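PDB 4OGZ: putative alpha-galactosidase/melibiase from Bacteroides fragilis, which probably hydrolyses terminal, non-reducing alpha-D-galactose residues from alpha-D-galactosides, as a member of glycosyl hydrolase family 27. Local coordinates for residues M320-I325 and E342-H347; F348-M353 and G465-F470. All blocks are in the same frame, centred on the assembly; numbering follows the deposited sequence.

How the contacts relate
Contacts 1 and 2 use successive parts of one helix, 341-353, which lies between the seventh and eighth strands of the TIM barrel. In contact 1 its first half receives the loop that follows strand 315-317; in contact 2 its second half meets strand 467-472 of the C-terminal beta domain. The two centres are 10 Å apart. Leu-321 CD2 packs 3.4 Å from Trp-351 CD1, and Ser-346 OG probably hydrogen-bonds Gly-465 O at 2.6 Å, so that the two contacts touch each other directly. In such barrels the active site lies at the C-terminal strand ends, where the loop of contact 1 begins; contact 2 belongs to the domain interface.

Contact 1. Residues M320-I325 and E342-H347; sequences MLVVGI and EQYQSH
Val-322 donates its backbone N-H to His-347 NE2 across 3.1 Å, in a nearly straight bond (169°) that arrives in the imidazole plane. Since NE2 serves as acceptor, the ring is probably neutral with its proton on ND1. CG of His-347 is anti to the backbone N (chi1 168°), which carries the imidazole out from the helix to the loop. There the packing is tight: Leu-321 CD2 lies 3.7 Å from His-347 CE1, and Val-322 CG2 comes within 3.6 Å of His-347 CD2. Branched apolar side chains suit this place because they fill the space about the ring while the main chain takes the bond. One turn earlier, Tyr-344 lays a face of its ring under the type II turn of Val-322 to Ile-325, with Gly-324 N 4.0 Å above the ring centre. Val-322 O comes to 3.1 Å from Tyr-344 CE1. The tyrosine hydroxyl reaches past the turn to Asp-281 and Gly-326 N. Gly-324, partly exposed, marks the looser margin; its positive phi (91°) suits glycine. Helix 107-110 borders the loop beside Met-320 (selenomethionine) and Val-322, helix 369-375 borders Val-323 and Tyr-344, and Leu-321 shares backbone bonds with Leu-359 of strand 358-360.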
loop_
_atom_site.group_PDB
_atom_site.type_symbol
_atom_site.label_atom_id
_atom_site.label_comp_id
_atom_site.label_asym_id
_atom_site.label_seq_id
_atom_site.Cartn_x
_atom_site.Cartn_y
_atom_site.Cartn_z
HETATM N N MSE A 320 -5.526 1.128 -6.531
HETATM C CA MSE A 320 -4.801 2.332 -6.149
HETATM C C MSE A 320 -5.721 3.415 -5.626
HETATM O O MSE A 320 -6.869 3.546 -6.047
HETATM C CB MSE A 320 -3.971 2.746 -7.383
HETATM C CG MSE A 320 -2.869 1.691 -7.739
HETATM SE SE MSE A 320 -2.294 1.774 -9.640
HETATM C CE MSE A 320 -3.926 1.378 -10.659
ATOM N N LEU A 321 -5.213 4.197 -4.671
ATOM C CA LEU A 321 -5.941 5.339 -4.122
ATOM C C LEU A 321 -6.157 6.421 -5.164
ATOM O O LEU A 321 -5.306 6.642 -6.027
ATOM C CB LEU A 321 -5.201 5.960 -2.962
ATOM C CG LEU A 321 -4.980 5.041 -1.766
ATOM C CD1 LEU A 321 -4.002 5.672 -0.796
ATOM C CD2 LEU A 321 -6.315 4.769 -1.098
ATOM N N VAL A 322 -7.331 7.056 -5.094
ATOM C CA VAL A 322 -7.693 8.154 -5.989
ATOM C C VAL A 322 -7.852 9.469 -5.224
ATOM O O VAL A 322 -8.211 10.508 -5.805
ATOM C CB VAL A 322 -8.970 7.828 -6.820
ATOM C CG1 VAL A 322 -8.681 6.699 -7.802
ATOM C CG2 VAL A 322 -10.165 7.509 -5.921
ATOM N N VAL A 323 -7.505 9.433 -3.942
ATOM C CA VAL A 323 -7.389 10.606 -3.076
ATOM C C VAL A 323 -6.561 11.671 -3.783
ATOM O O VAL A 323 -5.443 11.381 -4.222
ATOM C CB VAL A 323 -6.680 10.253 -1.731
ATOM C CG1 VAL A 323 -6.494 11.477 -0.846
ATOM C CG2 VAL A 323 -7.444 9.182 -0.971
ATOM N N GLY A 324 -7.123 12.862 -3.945
ATOM C CA GLY A 324 -6.350 14.000 -4.415
ATOM C C GLY A 324 -6.325 14.204 -5.919
ATOM O O GLY A 324 -5.632 15.079 -6.413
ATOM N N ILE A 325 -7.071 13.407 -6.661
ATOM C CA ILE A 325 -7.028 13.513 -8.110
ATOM C C ILE A 325 -8.011 14.601 -8.575
ATOM O O ILE A 325 -7.694 15.339 -9.489
ATOM C CB ILE A 325 -7.280 12.148 -8.777
ATOM C CG1 ILE A 325 -6.107 11.229 -8.433
ATOM C CG2 ILE A 325 -7.466 12.286 -10.279
ATOM C CD1 ILE A 325 -6.220 9.849 -9.036
ATOM N N GLU A 342 -15.002 14.643 1.634
ATOM C CA GLU A 342 -15.637 13.700 2.511
ATOM C C GLU A 342 -15.479 12.277 1.959
ATOM O O GLU A 342 -15.081 11.339 2.661
ATOM C CB GLU A 342 -17.110 14.087 2.626
ATOM C CG GLU A 342 -17.797 13.645 3.887
ATOM C CD GLU A 342 -17.162 14.233 5.118
ATOM O OE1 GLU A 342 -17.511 15.375 5.480
ATOM O OE2 GLU A 342 -16.327 13.532 5.723
ATOM N N GLN A 343 -15.817 12.127 0.692
ATOM C CA GLN A 343 -15.742 10.858 -0.009
ATOM C C GLN A 343 -14.315 10.366 -0.149
ATOM O O GLN A 343 -14.051 9.176 0.133
ATOM C CB GLN A 343 -16.403 10.973 -1.375
ATOM C CG GLN A 343 -17.925 11.054 -1.294
ATOM C CD GLN A 343 -18.572 11.517 -2.599
ATOM O OE1 GLN A 343 -17.900 11.982 -3.517
ATOM N NE2 GLN A 343 -19.862 11.345 -2.696
ATOM N N TYR A 344 -13.375 11.257 -0.461
ATOM C CA TYR A 344 -11.951 10.843 -0.472
ATOM C C TYR A 344 -11.468 10.310 0.904
ATOM O O TYR A 344 -10.718 9.327 1.009
ATOM C CB TYR A 344 -11.027 11.989 -0.935
ATOM C CG TYR A 344 -11.064 12.280 -2.423
ATOM C CD1 TYR A 344 -10.946 11.249 -3.357
ATOM C CD2 TYR A 344 -11.216 13.590 -2.904
ATOM C CE1 TYR A 344 -10.971 11.498 -4.717
ATOM C CE2 TYR A 344 -11.250 13.851 -4.270
ATOM C CZ TYR A 344 -11.121 12.792 -5.164
ATOM O OH TYR A 344 -11.149 12.983 -6.522
ATOM N N GLN A 345 -11.896 10.976 1.965
ATOM C CA GLN A 345 -11.496 10.573 3.295
ATOM C C GLN A 345 -12.092 9.229 3.685
ATOM O O GLN A 345 -11.401 8.407 4.271
ATOM C CB GLN A 345 -11.908 11.635 4.299
ATOM C CG GLN A 345 -11.670 11.163 5.721
ATOM C CD GLN A 345 -11.306 12.290 6.637
ATOM O OE1 GLN A 345 -10.127 12.486 6.953
ATOM N NE2 GLN A 345 -12.321 13.047 7.087
ATOM N N SER A 346 -13.369 9.025 3.341
ATOM C CA SER A 346 -14.042 7.731 3.514
ATOM C C SER A 346 -13.314 6.654 2.701
ATOM O O SER A 346 -13.029 5.568 3.186
ATOM C CB SER A 346 -15.513 7.823 3.115
ATOM O OG SER A 346 -16.221 8.654 4.025
ATOM N N HIS A 347 -12.915 6.991 1.492
ATOM C CA HIS A 347 -12.084 6.079 0.678
ATOM C C HIS A 347 -10.770 5.651 1.376
ATOM O O HIS A 347 -10.489 4.449 1.530
ATOM C CB HIS A 347 -11.884 6.773 -0.675
ATOM C CG HIS A 347 -10.840 6.174 -1.557
ATOM N ND1 HIS A 347 -10.688 4.818 -1.727
ATOM C CD2 HIS A 347 -9.961 6.761 -2.391
ATOM C CE1 HIS A 347 -9.731 4.599 -2.604
ATOM N NE2 HIS A 347 -9.269 5.763 -3.015
#

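Contact 2. Residues F348-M353 and G465-F470; sequences FALWCM and GECKVF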
loop_
_atom_site.group_PDB
_atom_site.type_symbol
_atom_site.label_atom_id
_atom_site.label_comp_id
_atom_site.label_asym_id
_atom_site.label_seq_id
_atom_site.Cartn_x
_atom_site.Cartn_y
_atom_site.Cartn_z
ATOM N N PHE A 348 -9.996 6.610 1.868
ATOM C CA PHE A 348 -8.737 6.311 2.517
ATOM C C PHE A 348 -8.923 5.506 3.823
ATOM O O PHE A 348 -8.209 4.573 4.061
ATOM C CB PHE A 348 -7.993 7.603 2.810
ATOM C CG PHE A 348 -6.614 7.413 3.377
ATOM C CD1 PHE A 348 -5.612 6.857 2.604
ATOM C CD2 PHE A 348 -6.319 7.822 4.654
ATOM C CE1 PHE A 348 -4.330 6.665 3.097
ATOM C CE2 PHE A 348 -5.033 7.650 5.159
ATOM C CZ PHE A 348 -4.040 7.082 4.374
ATOM N N ALA A 349 -9.865 5.946 4.647
ATOM C CA ALA A 349 -10.234 5.335 5.885
ATOM C C ALA A 349 -10.622 3.873 5.700
ATOM O O ALA A 349 -10.108 3.015 6.419
ATOM C CB ALA A 349 -11.363 6.108 6.529
ATOM N N LEU A 350 -11.458 3.596 4.697
ATOM C CA LEU A 350 -11.861 2.220 4.392
ATOM C C LEU A 350 -10.696 1.377 3.853
ATOM O O LEU A 350 -10.515 0.217 4.296
ATOM C CB LEU A 350 -13.077 2.197 3.433
ATOM C CG LEU A 350 -14.410 2.009 4.170
ATOM C CD1 LEU A 350 -14.492 0.611 4.783
ATOM C CD2 LEU A 350 -14.625 3.054 5.260
ATOM N N TRP A 351 -9.861 1.947 2.989
ATOM C CA TRP A 351 -8.650 1.243 2.533
ATOM C C TRP A 351 -7.762 0.909 3.745
ATOM O O TRP A 351 -7.164 -0.151 3.796
ATOM C CB TRP A 351 -7.868 2.044 1.504
ATOM C CG TRP A 351 -8.189 1.762 0.044
ATOM C CD1 TRP A 351 -7.283 1.538 -0.942
ATOM C CD2 TRP A 351 -9.495 1.700 -0.598
ATOM N NE1 TRP A 351 -7.920 1.345 -2.143
ATOM C CE2 TRP A 351 -9.272 1.401 -1.953
ATOM C CE3 TRP A 351 -10.815 1.796 -0.145
ATOM C CZ2 TRP A 351 -10.305 1.253 -2.873
ATOM C CZ3 TRP A 351 -11.852 1.652 -1.065
ATOM C CH2 TRP A 351 -11.580 1.379 -2.419
ATOM N N CYS A 352 -7.692 1.818 4.721
ATOM C CA CYS A 352 -6.925 1.553 5.927
ATOM C C CYS A 352 -7.548 0.431 6.717
ATOM O O CYS A 352 -6.840 -0.482 7.141
ATOM C CB CYS A 352 -6.811 2.795 6.820
ATOM S SG CYS A 352 -5.639 3.995 6.188
HETATM N N MSE A 353 -8.869 0.515 6.962
HETATM C CA MSE A 353 -9.599 -0.557 7.710
HETATM C C MSE A 353 -9.464 -1.923 7.060
HETATM O O MSE A 353 -9.331 -2.951 7.741
HETATM C CB MSE A 353 -11.098 -0.249 7.807
HETATM C CG MSE A 353 -11.465 1.048 8.541
HETATM SE SE MSE A 353 -11.211 0.730 10.459
HETATM C CE MSE A 353 -12.643 -0.577 10.734
ATOM N N GLY A 465 -21.735 10.792 2.671
ATOM C CA GLY A 465 -20.432 10.336 2.230
ATOM C C GLY A 465 -19.385 10.259 3.326
ATOM O O GLY A 465 -18.215 9.905 3.036
ATOM N N GLU A 466 -19.794 10.547 4.573
ATOM C CA GLU A 466 -18.859 10.689 5.668
ATOM C C GLU A 466 -18.597 9.310 6.277
ATOM O O GLU A 466 -19.482 8.445 6.340
ATOM C CB GLU A 466 -19.372 11.640 6.752
ATOM C CG GLU A 466 -18.378 11.869 7.896
ATOM C CD GLU A 466 -18.870 12.797 9.003
ATOM O OE1 GLU A 466 -20.042 13.262 8.997
ATOM O OE2 GLU A 466 -18.064 13.048 9.913
ATOM N N CYS A 467 -17.361 9.115 6.693
ATOM C CA CYS A 467 -17.008 7.973 7.479
ATOM C C CYS A 467 -16.492 8.509 8.788
ATOM O O CYS A 467 -15.774 9.482 8.792
ATOM C CB CYS A 467 -15.934 7.147 6.778
ATOM S SG CYS A 467 -15.600 5.566 7.620
ATOM N N LYS A 468 -16.878 7.904 9.909
ATOM C CA LYS A 468 -16.235 8.186 11.169
ATOM C C LYS A 468 -15.522 6.910 11.608
ATOM O O LYS A 468 -16.049 5.793 11.418
ATOM C CB LYS A 468 -17.249 8.675 12.210
ATOM C CG LYS A 468 -17.638 10.139 12.032
ATOM C CD LYS A 468 -18.537 10.652 13.159
ATOM C CE LYS A 468 -18.454 12.153 13.387
ATOM N NZ LYS A 468 -19.400 12.886 12.500
ATOM N N VAL A 469 -14.311 7.066 12.141
ATOM C CA VAL A 469 -13.507 5.926 12.592
ATOM C C VAL A 469 -13.160 6.117 14.059
ATOM O O VAL A 469 -12.645 7.183 14.464
ATOM C CB VAL A 469 -12.211 5.762 11.767
ATOM C CG1 VAL A 469 -11.373 4.610 12.296
ATOM C CG2 VAL A 469 -12.531 5.521 10.300
ATOM N N PHE A 470 -13.492 5.108 14.855
ATOM C CA PHE A 470 -13.280 5.168 16.279
ATOM C C PHE A 470 -12.428 4.014 16.679
ATOM O O PHE A 470 -12.663 2.912 16.204
ATOM C CB PHE A 470 -14.593 5.048 17.063
ATOM C CG PHE A 470 -15.614 6.066 16.691
ATOM C CD1 PHE A 470 -15.487 7.381 17.099
ATOM C CD2 PHE A 470 -16.705 5.713 15.907
ATOM C CE1 PHE A 470 -16.444 8.313 16.766
ATOM C CE2 PHE A 470 -17.669 6.651 15.580
ATOM C CZ PHE A 470 -17.533 7.953 16.011
#
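Leu-350 and Cys-467 make the closest approach between helix 348-353 and strand 467-470, with CD2 of the leucine 3.6 Å from SG of the cysteine. With chi1 at -172°, the sulfur of Cys-467 swings away from the backbone N and over the helix, where SG lies 4.4 Å from Ala-349 CB as well. Two residues on along the strand, Val-469 points the same way. Its CB stands back from the helix, 5.3 Å from Ala-349 CB; from there the side chain forks. Branch CG2 descends onto Ala-349 CB at 4.0 Å, and branch CG1 turns to the selenium of Met-353 (selenomethionine), with SE and CG1 4.3 Å apart. Here the helix between the seventh and eighth strands of the TIM barrel lies against the antiparallel sheet of the C-terminal beta-sandwich domain, a pairing of domains found in family 27 enzymes. The segment axes approach to 9.4 Å and run 40° apart. Alanine suits the middle of this interface, its single methyl letting the strand come near, whereas the long, flexible Met-353 spans the wider gap further on and also touches Ala-414 and Ala-416 of the adjoining strand.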